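Local coordinates for protein probable mannosyltransferase KTR4 (Saccharomyces cerevisiae, PDB 5A07) that is a probable mannosyltransferase with a GT-A type glycosyltransferase fold, holding guanosine-5'-diphosphate and a manganese ion in its pocket, at residues B[78-83]-B[371-376]; B[90-95]-B[241-246]; B[262-267]-B[314-319]. All coordinates share one frame; numbering follows the deposited sequence.

Overall arrangement
From the N terminus, helix 65-80 ends in residues 78-83, which open contact 1. The loop that follows opens contact 2 at 90-95, and 241-246 closes it as helix 245-251 begins. Strand 256-262 then runs into contact 3, where 262-267 meets 314-319 across 46 intervening residues. Contact 1 closes last, at 371-376. Contacts 2 and 3 therefore lie in series, both nested inside the loop of contact 1. Contacts 1 and 3 reach the same mixed sheet, and Ile371 packs on Phe317 between them. Contact 1 meets contact 2 through Asp376 and Tyr243, a probable hydrogen bond. Contact 1 ties helix 65-80 to the end of strand 371-373, and contact 2 ties the 90-95 loop to the start of helix 245-251.

Contact 1: residues B[78-83]-B[371-376]; sequences EFLLQE and IHWFRD
Arg375 NH2 makes two hydrogen bonds to residues 78-83. Arg375 NH2 donates to Gln82 OE1 at 2.9 Å, nearly straight at 171°. OE1 lies in the guanidinium plane, but NH2 stands above the plane of the Gln82 carbonyl. Arg375 NH2 also donates to Phe79 O at 3.0 Å, in a more bent bond. Phe79 O also accepts from Gln82 N, which reaches it from the opposite face of the carbonyl plane. Gln82 has CG anti to its N (chi1 176°) and is extended beyond, which carries OE1 to the arginine.

Two waters bridge the same groups. One joins Arg375 NE to Phe79 O, the other Arg375 NH1 to Gln82 NE2.

Packing completes the contact. Phe79 CD2 sits over the guanidinium face, 3.5 Å from Arg375 CZ, with the two planes 49° apart. Leu80 CD2 meets the edge of the Trp373 ring at CH2, 3.9 Å away. Trp373 NE1 bonds to Val259 O, and its ring stacks on Phe258.

The arrangement is an arginine gripping the C-terminal end of a helix. It ties helix 65-80 to the loop after strand 371-373, a strand of the mixed sheet in this GT-A type fold.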
loop_
_atom_site.group_PDB
_atom_site.type_symbol
_atom_site.label_atom_id
_atom_site.label_comp_id
_atom_site.label_asym_id
_atom_site.label_seq_id
_atom_site.Cartn_x
_atom_site.Cartn_y
_atom_site.Cartn_z
ATOM N N GLU B 78 -17.352 12.607 -6.338
ATOM C CA GLU B 78 -18.582 11.854 -6.501
ATOM C C GLU B 78 -18.544 10.582 -5.743
ATOM O O GLU B 78 -19.580 10.096 -5.264
ATOM C CB GLU B 78 -18.830 11.561 -7.989
ATOM C CG GLU B 78 -19.308 12.828 -8.706
ATOM C CD GLU B 78 -19.256 12.778 -10.261
ATOM O OE1 GLU B 78 -18.692 11.845 -10.865
ATOM O OE2 GLU B 78 -19.720 13.767 -10.882
ATOM N N PHE B 79 -17.363 9.974 -5.623
ATOM C CA PHE B 79 -17.326 8.788 -4.799
ATOM C C PHE B 79 -17.308 9.092 -3.315
ATOM O O PHE B 79 -18.017 8.472 -2.533
ATOM C CB PHE B 79 -16.164 7.848 -5.217
ATOM C CG PHE B 79 -16.534 6.942 -6.361
ATOM C CD1 PHE B 79 -16.775 7.466 -7.598
ATOM C CD2 PHE B 79 -16.676 5.578 -6.187
ATOM C CE1 PHE B 79 -17.231 6.673 -8.643
ATOM C CE2 PHE B 79 -17.046 4.750 -7.240
ATOM C CZ PHE B 79 -17.336 5.320 -8.467
ATOM N N LEU B 80 -16.448 10.014 -2.914
ATOM C CA LEU B 80 -16.270 10.299 -1.484
ATOM C C LEU B 80 -17.496 10.928 -0.854
ATOM O O LEU B 80 -17.772 10.669 0.338
ATOM C CB LEU B 80 -15.040 11.141 -1.258
ATOM C CG LEU B 80 -13.743 10.399 -1.029
ATOM C CD1 LEU B 80 -13.699 9.699 0.339
ATOM C CD2 LEU B 80 -13.453 9.353 -2.110
ATOM N N LEU B 81 -18.286 11.662 -1.629
ATOM C CA LEU B 81 -19.568 12.216 -1.144
ATOM C C LEU B 81 -20.716 11.314 -1.279
ATOM O O LEU B 81 -21.772 11.591 -0.744
ATOM C CB LEU B 81 -19.898 13.602 -1.739
ATOM C CG LEU B 81 -18.825 14.654 -1.607
ATOM C CD1 LEU B 81 -19.337 15.960 -2.237
ATOM C CD2 LEU B 81 -18.369 14.857 -0.172
ATOM N N GLN B 82 -20.532 10.108 -1.792
ATOM C CA GLN B 82 -21.656 9.106 -1.805
ATOM C C GLN B 82 -21.804 8.535 -0.411
ATOM O O GLN B 82 -20.816 8.146 0.235
ATOM C CB GLN B 82 -21.289 8.001 -2.802
ATOM C CG GLN B 82 -22.213 6.808 -2.936
ATOM C CD GLN B 82 -21.604 5.699 -3.885
ATOM O OE1 GLN B 82 -20.651 5.907 -4.676
ATOM N NE2 GLN B 82 -22.129 4.504 -3.747
ATOM N N GLU B 83 -23.035 8.447 0.071
ATOM C CA GLU B 83 -23.304 7.808 1.356
ATOM C C GLU B 83 -23.002 6.315 1.274
ATOM O O GLU B 83 -23.572 5.631 0.449
ATOM C CB GLU B 83 -24.780 7.971 1.760
ATOM C CG GLU B 83 -25.070 9.414 2.061
ATOM C CD GLU B 83 -26.575 9.656 2.298
ATOM O OE1 GLU B 83 -27.332 8.712 2.504
ATOM O OE2 GLU B 83 -26.984 10.786 2.251
ATOM N N ILE B 371 -8.115 -6.674 -5.889
ATOM C CA ILE B 371 -7.487 -5.591 -5.116
ATOM C C ILE B 371 -8.645 -4.654 -4.694
ATOM O O ILE B 371 -9.402 -4.131 -5.567
ATOM C CB ILE B 371 -6.433 -4.855 -5.940
ATOM C CG1 ILE B 371 -5.305 -5.828 -6.363
ATOM C CG2 ILE B 371 -5.932 -3.670 -5.159
ATOM C CD1 ILE B 371 -4.343 -5.217 -7.306
ATOM N N HIS B 372 -8.895 -4.573 -3.399
ATOM C CA HIS B 372 -10.084 -3.965 -2.843
ATOM C C HIS B 372 -9.742 -2.569 -2.316
ATOM O O HIS B 372 -8.861 -2.449 -1.429
ATOM C CB HIS B 372 -10.653 -4.808 -1.730
ATOM C CG HIS B 372 -11.888 -4.268 -1.104
ATOM N ND1 HIS B 372 -13.121 -4.327 -1.721
ATOM C CD2 HIS B 372 -12.095 -3.643 0.075
ATOM C CE1 HIS B 372 -14.031 -3.742 -0.963
ATOM N NE2 HIS B 372 -13.441 -3.334 0.149
ATOM N N TRP B 373 -10.568 -1.585 -2.672
ATOM C CA TRP B 373 -10.513 -0.242 -2.088
ATOM C C TRP B 373 -11.471 -0.139 -0.891
ATOM O O TRP B 373 -12.705 -0.168 -1.049
ATOM C CB TRP B 373 -10.861 0.831 -3.132
ATOM C CG TRP B 373 -10.833 2.230 -2.627
ATOM C CD1 TRP B 373 -10.026 2.713 -1.678
ATOM C CD2 TRP B 373 -11.554 3.327 -3.121
ATOM N NE1 TRP B 373 -10.248 4.040 -1.465
ATOM C CE2 TRP B 373 -11.207 4.442 -2.338
ATOM C CE3 TRP B 373 -12.503 3.488 -4.140
ATOM C CZ2 TRP B 373 -11.726 5.698 -2.563
ATOM C CZ3 TRP B 373 -13.028 4.712 -4.349
ATOM C CH2 TRP B 373 -12.632 5.818 -3.575
ATOM N N PHE B 374 -10.890 -0.022 0.316
ATOM C CA PHE B 374 -11.655 -0.014 1.554
ATOM C C PHE B 374 -12.198 1.387 1.779
ATOM O O PHE B 374 -11.714 2.155 2.640
ATOM C CB PHE B 374 -10.787 -0.459 2.754
ATOM C CG PHE B 374 -10.799 -1.934 2.972
ATOM C CD1 PHE B 374 -11.933 -2.558 3.439
ATOM C CD2 PHE B 374 -9.661 -2.714 2.670
ATOM C CE1 PHE B 374 -11.951 -3.953 3.604
ATOM C CE2 PHE B 374 -9.699 -4.074 2.849
ATOM C CZ PHE B 374 -10.841 -4.709 3.309
ATOM N N ARG B 375 -13.228 1.729 1.015
ATOM C CA ARG B 375 -13.809 3.066 1.070
ATOM C C ARG B 375 -14.271 3.404 2.486
ATOM O O ARG B 375 -14.220 4.579 2.900
ATOM C CB ARG B 375 -14.984 3.196 0.069
ATOM C CG ARG B 375 -14.518 3.183 -1.388
ATOM C CD ARG B 375 -15.714 3.068 -2.318
ATOM N NE ARG B 375 -16.525 4.310 -2.354
ATOM C CZ ARG B 375 -17.663 4.436 -3.028
ATOM N NH1 ARG B 375 -18.134 3.412 -3.787
ATOM N NH2 ARG B 375 -18.341 5.562 -2.967
ATOM N N ASP B 376 -14.732 2.405 3.204
ATOM C CA ASP B 376 -15.337 2.595 4.501
ATOM C C ASP B 376 -14.321 2.825 5.617
ATOM O O ASP B 376 -14.753 3.213 6.737
ATOM C CB ASP B 376 -16.295 1.418 4.894
ATOM C CG ASP B 376 -15.630 0.012 4.779
ATOM O OD1 ASP B 376 -14.620 -0.202 3.994
ATOM O OD2 ASP B 376 -16.126 -0.943 5.430
HETATM O O HOH W 1 -16.069 6.637 -0.714
HETATM O O HOH W 2 -20.528 2.722 -5.146
#

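Contact 2: residues B[90-95]-B[241-246]; sequences DNLVRS and INYDVF
Asp244 N donates to Val93 O at 2.9 Å, with 157° at the hydrogen. Val93 O is also approached by Tyr243 CA in a CA-H...O contact of 3.2 Å.

The other direct bond uses a side chain. Arg94 NH1 donates to Asn242 O at 3.0 Å. The acceptor lies in the guanidinium plane, while NH1 stands above the plane of the Asn242 carbonyl. The Arg94 side chain starts away from residues 241-246 and folds back at chi2 (-57°), bringing NH1 to this oxygen. The same nitrogen forms a salt bridge with Glu86, so the guanidinium is held by a charge as well as by a backbone oxygen.

Two waters extend the backbone link. One accepts from Val93 N and donates to Asp244 O. The other accepts from Ser95 N and donates to Asn242 O, which is thus bound by both Arg94 and water.

Further out, carbon atoms pack. Leu92 CD2 lies 4.0 Å from Tyr243 CG, in an oblique approach to the ring. Leu92 CB also packs on Tyr243 CB and lies over one face of the Arg94 guanidinium. Val93 and Asp244 run side by side, pointing the same way. Asp244 meets Val93 through its CB, 4.1 Å from Val93 CB, and not through its carboxylate.

Asp244 is the N-cap of helix 245-251. Its OD1 accepts from Gln247 N, and its OD2 bonds to Tyr136 OH and Gly101 N. The loop between helix 65-80 and strand 105-110 is thereby fastened at the start of this helix. Around it, Leu92 touches Phe248 on the helix, Tyr130 of helix 116-131 packs against Asp244, and Trp229 of strand 227-230 lies against Val245 and Phe246.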
loop_
_atom_site.group_PDB
_atom_site.type_symbol
_atom_site.label_atom_id
_atom_site.label_comp_id
_atom_site.label_asym_id
_atom_site.label_seq_id
_atom_site.Cartn_x
_atom_site.Cartn_y
_atom_site.Cartn_z
ATOM N N ASP B 90 -23.199 -10.501 1.081
ATOM C CA ASP B 90 -24.094 -11.129 2.074
ATOM C C ASP B 90 -23.322 -12.004 3.100
ATOM O O ASP B 90 -23.924 -12.651 3.937
ATOM C CB ASP B 90 -25.204 -11.944 1.358
ATOM C CG ASP B 90 -24.634 -12.979 0.372
ATOM O OD1 ASP B 90 -23.432 -13.357 0.476
ATOM O OD2 ASP B 90 -25.387 -13.416 -0.521
ATOM N N ASN B 91 -22.009 -12.032 3.022
ATOM C CA ASN B 91 -21.262 -12.992 3.781
ATOM C C ASN B 91 -20.459 -12.360 4.950
ATOM O O ASN B 91 -19.471 -12.920 5.354
ATOM C CB ASN B 91 -20.373 -13.757 2.788
ATOM C CG ASN B 91 -19.437 -12.851 1.950
ATOM O OD1 ASN B 91 -18.922 -11.826 2.387
ATOM N ND2 ASN B 91 -19.120 -13.324 0.765
ATOM N N LEU B 92 -20.799 -11.142 5.388
ATOM C CA LEU B 92 -19.975 -10.441 6.402
ATOM C C LEU B 92 -19.965 -11.180 7.731
ATOM O O LEU B 92 -21.015 -11.646 8.178
ATOM C CB LEU B 92 -20.491 -9.016 6.610
ATOM C CG LEU B 92 -20.323 -8.078 5.392
ATOM C CD1 LEU B 92 -20.771 -6.697 5.750
ATOM C CD2 LEU B 92 -18.884 -8.063 4.886
ATOM N N VAL B 93 -18.813 -11.235 8.395
ATOM C CA VAL B 93 -18.684 -11.959 9.654
ATOM C C VAL B 93 -18.705 -10.928 10.769
ATOM O O VAL B 93 -17.864 -10.014 10.837
ATOM C CB VAL B 93 -17.388 -12.748 9.687
ATOM C CG1 VAL B 93 -17.097 -13.332 11.067
ATOM C CG2 VAL B 93 -17.390 -13.821 8.586
ATOM N N ARG B 94 -19.694 -11.029 11.627
ATOM C CA ARG B 94 -19.904 -10.062 12.714
ATOM C C ARG B 94 -19.170 -10.498 13.993
ATOM O O ARG B 94 -18.814 -11.656 14.158
ATOM C CB ARG B 94 -21.413 -9.941 13.051
ATOM C CG ARG B 94 -22.310 -9.570 11.894
ATOM C CD ARG B 94 -21.858 -8.268 11.281
ATOM N NE ARG B 94 -22.702 -7.836 10.172
ATOM C CZ ARG B 94 -22.541 -6.684 9.533
ATOM N NH1 ARG B 94 -21.532 -5.879 9.863
ATOM N NH2 ARG B 94 -23.365 -6.343 8.559
ATOM N N SER B 95 -19.003 -9.542 14.900
ATOM C CA SER B 95 -18.310 -9.745 16.155
ATOM C C SER B 95 -19.024 -10.890 16.846
ATOM O O SER B 95 -20.238 -10.854 16.893
ATOM C CB SER B 95 -18.532 -8.516 17.013
ATOM O OG SER B 95 -17.747 -8.659 18.180
ATOM N N ILE B 241 -15.746 -0.155 12.064
ATOM C CA ILE B 241 -15.750 -1.287 11.159
ATOM C C ILE B 241 -16.297 -2.479 11.905
ATOM O O ILE B 241 -15.647 -2.992 12.820
ATOM C CB ILE B 241 -14.350 -1.586 10.641
ATOM C CG1 ILE B 241 -13.824 -0.361 9.922
ATOM C CG2 ILE B 241 -14.351 -2.855 9.727
ATOM C CD1 ILE B 241 -14.523 -0.059 8.582
ATOM N N ASN B 242 -17.497 -2.915 11.508
ATOM C CA ASN B 242 -18.258 -3.922 12.238
ATOM C C ASN B 242 -18.349 -5.324 11.565
ATOM O O ASN B 242 -19.276 -6.083 11.802
ATOM C CB ASN B 242 -19.648 -3.365 12.509
ATOM C CG ASN B 242 -19.604 -2.310 13.569
ATOM O OD1 ASN B 242 -19.006 -2.497 14.603
ATOM N ND2 ASN B 242 -20.224 -1.215 13.321
ATOM N N TYR B 243 -17.386 -5.636 10.739
ATOM C CA TYR B 243 -17.205 -6.947 10.152
ATOM C C TYR B 243 -15.745 -7.276 10.235
ATOM O O TYR B 243 -14.900 -6.383 10.276
ATOM C CB TYR B 243 -17.682 -7.002 8.693
ATOM C CG TYR B 243 -16.997 -6.020 7.759
ATOM C CD1 TYR B 243 -17.414 -4.727 7.692
ATOM C CD2 TYR B 243 -15.901 -6.418 7.003
ATOM C CE1 TYR B 243 -16.785 -3.817 6.876
ATOM C CE2 TYR B 243 -15.266 -5.537 6.198
ATOM C CZ TYR B 243 -15.709 -4.235 6.123
ATOM O OH TYR B 243 -15.097 -3.342 5.332
ATOM N N ASP B 244 -15.452 -8.562 10.249
ATOM C CA ASP B 244 -14.063 -9.094 10.248
ATOM C C ASP B 244 -13.423 -8.872 8.882
ATOM O O ASP B 244 -13.868 -9.407 7.880
ATOM C CB ASP B 244 -14.099 -10.563 10.611
ATOM C CG ASP B 244 -12.728 -11.183 10.818
ATOM O OD1 ASP B 244 -11.789 -10.933 10.026
ATOM O OD2 ASP B 244 -12.562 -11.917 11.813
ATOM N N VAL B 245 -12.410 -8.018 8.850
ATOM C CA VAL B 245 -11.806 -7.559 7.626
ATOM C C VAL B 245 -11.030 -8.647 6.941
ATOM O O VAL B 245 -11.153 -8.850 5.741
ATOM C CB VAL B 245 -10.906 -6.327 7.907
ATOM C CG1 VAL B 245 -10.059 -5.931 6.727
ATOM C CG2 VAL B 245 -11.773 -5.139 8.269
ATOM N N PHE B 246 -10.254 -9.393 7.705
ATOM C CA PHE B 246 -9.555 -10.557 7.105
ATOM C C PHE B 246 -10.520 -11.587 6.543
ATOM O O PHE B 246 -10.285 -12.138 5.457
ATOM C CB PHE B 246 -8.598 -11.219 8.095
ATOM C CG PHE B 246 -7.514 -10.341 8.630
ATOM C CD1 PHE B 246 -6.806 -9.500 7.830
ATOM C CD2 PHE B 246 -7.108 -10.455 9.936
ATOM C CE1 PHE B 246 -5.751 -8.770 8.313
ATOM C CE2 PHE B 246 -6.054 -9.680 10.430
ATOM C CZ PHE B 246 -5.378 -8.837 9.597
HETATM O O HOH W 3 -16.394 -10.335 7.185
HETATM O O HOH W 4 -19.782 -6.860 14.336
#

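Contact 3: residues B[262-267]-B[314-319]; sequences LYDSPQ and TCHFWT
Leu262 and His316 form an antiparallel hydrogen-bonded pair, joining the end of strand 256-262 to the short strand 316-317 in the mixed sheet of the GT-A type fold. Leu262 N donates to His316 O at 2.9 Å, and His316 N donates to Leu262 O at 2.7 Å.

Leu262 lays its CD1 methyl over the face of the Trp318 indole. CD1 is 3.3 Å from the centroid of the five-membered ring and only 2° off its normal, a CH-pi contact. The Trp318 side chain is about 6 Å from the bound guanosine-5'-diphosphate, and its ring meets that of His381, a ligand of the manganese ion. The residue just after this strand thus lies close to the nucleotide site.

On Tyr263 the partner is sulfur. Cys315 SG lies over one face of the ring, 3.7 Å from its centroid, and is tied to Cys417 by a disulfide. Thr314 OG1 approaches the same ring at its edge, and the two side chains cross at about a right angle.

Asp264 sits across His316. Its CB is 3.4 Å from His316 CE1, and OD2 lies over one face of the imidazole. The carboxylate and ring planes are 36° apart, and OD1 turns to accept from Ser265 N.

Thr314 binds the backbone beyond the strand pair. Asp264 N donates to Thr314 OG1 at 3.2 Å and makes a weak bond to Thr314 O. Thr314 OG1 is also hydrogen-bonded to Asn305 OD1.

The imidazole is fixed in its rotation from within its own segment. With chi1 at 63°, CG lies between the backbone N and the carbonyl carbon, and the ring turns back along the chain. His316 ND1 donates to Thr314 O at 3.0 Å, straight at the hydrogen and in the ring plane.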
loop_
_atom_site.group_PDB
_atom_site.type_symbol
_atom_site.label_atom_id
_atom_site.label_comp_id
_atom_site.label_asym_id
_atom_site.label_seq_id
_atom_site.Cartn_x
_atom_site.Cartn_y
_atom_site.Cartn_z
ATOM N N LEU B 262 -1.744 7.106 -4.750
ATOM C CA LEU B 262 -0.986 8.302 -4.982
ATOM C C LEU B 262 0.039 8.167 -6.131
ATOM O O LEU B 262 0.485 7.092 -6.476
ATOM C CB LEU B 262 -0.132 8.676 -3.725
ATOM C CG LEU B 262 -0.802 8.843 -2.352
ATOM C CD1 LEU B 262 0.242 9.221 -1.282
ATOM C CD2 LEU B 262 -1.881 9.887 -2.440
ATOM N N TYR B 263 0.458 9.308 -6.588
ATOM C CA TYR B 263 1.624 9.450 -7.432
ATOM C C TYR B 263 2.856 9.437 -6.502
ATOM O O TYR B 263 2.795 9.906 -5.372
ATOM C CB TYR B 263 1.587 10.728 -8.229
ATOM C CG TYR B 263 0.600 10.679 -9.356
ATOM C CD1 TYR B 263 -0.763 10.931 -9.128
ATOM C CD2 TYR B 263 0.984 10.319 -10.615
ATOM C CE1 TYR B 263 -1.701 10.853 -10.174
ATOM C CE2 TYR B 263 0.037 10.196 -11.681
ATOM C CZ TYR B 263 -1.305 10.486 -11.442
ATOM O OH TYR B 263 -2.247 10.344 -12.462
ATOM N N ASP B 264 3.967 8.993 -7.038
ATOM C CA ASP B 264 5.195 9.036 -6.325
ATOM C C ASP B 264 6.127 10.123 -6.885
ATOM O O ASP B 264 5.920 10.677 -7.930
ATOM C CB ASP B 264 5.887 7.674 -6.406
ATOM C CG ASP B 264 6.668 7.309 -5.093
ATOM O OD1 ASP B 264 7.082 8.191 -4.356
ATOM O OD2 ASP B 264 6.882 6.148 -4.819
ATOM N N SER B 265 7.194 10.370 -6.132
ATOM C CA SER B 265 8.272 11.245 -6.546
ATOM C C SER B 265 9.130 10.518 -7.564
ATOM O O SER B 265 9.804 9.501 -7.244
ATOM C CB SER B 265 9.083 11.619 -5.283
ATOM O OG SER B 265 10.267 12.225 -5.713
ATOM N N PRO B 266 9.068 10.956 -8.853
ATOM C CA PRO B 266 9.706 10.154 -9.906
ATOM C C PRO B 266 11.248 9.996 -9.713
ATOM O O PRO B 266 11.815 9.014 -10.092
ATOM C CB PRO B 266 9.440 10.938 -11.192
ATOM C CG PRO B 266 8.449 11.981 -10.843
ATOM C CD PRO B 266 8.373 12.144 -9.365
ATOM N N GLN B 267 11.868 10.969 -9.073
ATOM C CA GLN B 267 13.342 10.964 -8.910
ATOM C C GLN B 267 13.782 9.916 -7.919
ATOM O O GLN B 267 14.978 9.608 -7.853
ATOM C CB GLN B 267 13.840 12.356 -8.455
ATOM C CG GLN B 267 13.552 13.533 -9.394
ATOM C CD GLN B 267 12.056 13.936 -9.415
ATOM O OE1 GLN B 267 11.213 13.516 -8.571
ATOM N NE2 GLN B 267 11.717 14.745 -10.391
ATOM N N THR B 314 3.645 6.404 -12.073
ATOM C CA THR B 314 4.112 6.443 -10.671
ATOM C C THR B 314 2.989 6.250 -9.697
ATOM O O THR B 314 3.191 6.331 -8.470
ATOM C CB THR B 314 4.998 7.643 -10.310
ATOM O OG1 THR B 314 4.199 8.825 -10.208
ATOM C CG2 THR B 314 6.055 7.840 -11.341
ATOM N N CYS B 315 1.784 5.904 -10.181
ATOM C CA CYS B 315 0.681 5.606 -9.236
ATOM C C CYS B 315 0.990 4.355 -8.419
ATOM O O CYS B 315 1.549 3.370 -8.909
ATOM C CB CYS B 315 -0.628 5.437 -9.979
ATOM S SG CYS B 315 -1.156 7.001 -10.703
ATOM N N HIS B 316 0.657 4.424 -7.110
ATOM C CA HIS B 316 0.868 3.340 -6.213
ATOM C C HIS B 316 -0.137 3.342 -5.069
ATOM O O HIS B 316 -0.670 4.389 -4.714
ATOM C CB HIS B 316 2.325 3.367 -5.693
ATOM C CG HIS B 316 2.664 4.594 -4.906
ATOM N ND1 HIS B 316 2.997 5.809 -5.489
ATOM C CD2 HIS B 316 2.673 4.803 -3.581
ATOM C CE1 HIS B 316 3.218 6.693 -4.536
ATOM N NE2 HIS B 316 3.047 6.107 -3.372
ATOM N N PHE B 317 -0.370 2.175 -4.498
ATOM C CA PHE B 317 -1.153 2.085 -3.258
ATOM C C PHE B 317 -0.251 2.659 -2.173
ATOM O O PHE B 317 0.929 2.349 -2.129
ATOM C CB PHE B 317 -1.517 0.655 -2.934
ATOM C CG PHE B 317 -2.145 -0.056 -4.101
ATOM C CD1 PHE B 317 -3.388 0.361 -4.559
ATOM C CD2 PHE B 317 -1.503 -1.107 -4.733
ATOM C CE1 PHE B 317 -3.954 -0.211 -5.705
ATOM C CE2 PHE B 317 -2.070 -1.698 -5.826
ATOM C CZ PHE B 317 -3.289 -1.251 -6.306
ATOM N N TRP B 318 -0.836 3.441 -1.273
ATOM C CA TRP B 318 -0.034 4.089 -0.236
ATOM C C TRP B 318 0.080 3.206 0.971
ATOM O O TRP B 318 -0.783 3.218 1.883
ATOM C CB TRP B 318 -0.663 5.413 0.127
ATOM C CG TRP B 318 0.364 6.409 0.703
ATOM C CD1 TRP B 318 1.672 6.511 0.387
ATOM C CD2 TRP B 318 0.082 7.424 1.640
ATOM N NE1 TRP B 318 2.246 7.590 1.093
ATOM C CE2 TRP B 318 1.274 8.149 1.863
ATOM C CE3 TRP B 318 -1.050 7.772 2.359
ATOM C CZ2 TRP B 318 1.340 9.175 2.773
ATOM C CZ3 TRP B 318 -0.976 8.856 3.221
ATOM C CH2 TRP B 318 0.198 9.540 3.395
ATOM N N THR B 319 1.152 2.460 0.981
ATOM C CA THR B 319 1.278 1.263 1.818
ATOM C C THR B 319 1.410 1.484 3.336
ATOM O O THR B 319 1.456 0.520 4.073
ATOM C CB THR B 319 2.506 0.414 1.380
ATOM O OG1 THR B 319 3.658 1.249 1.404
ATOM C CG2 THR B 319 2.248 -0.155 -0.056
#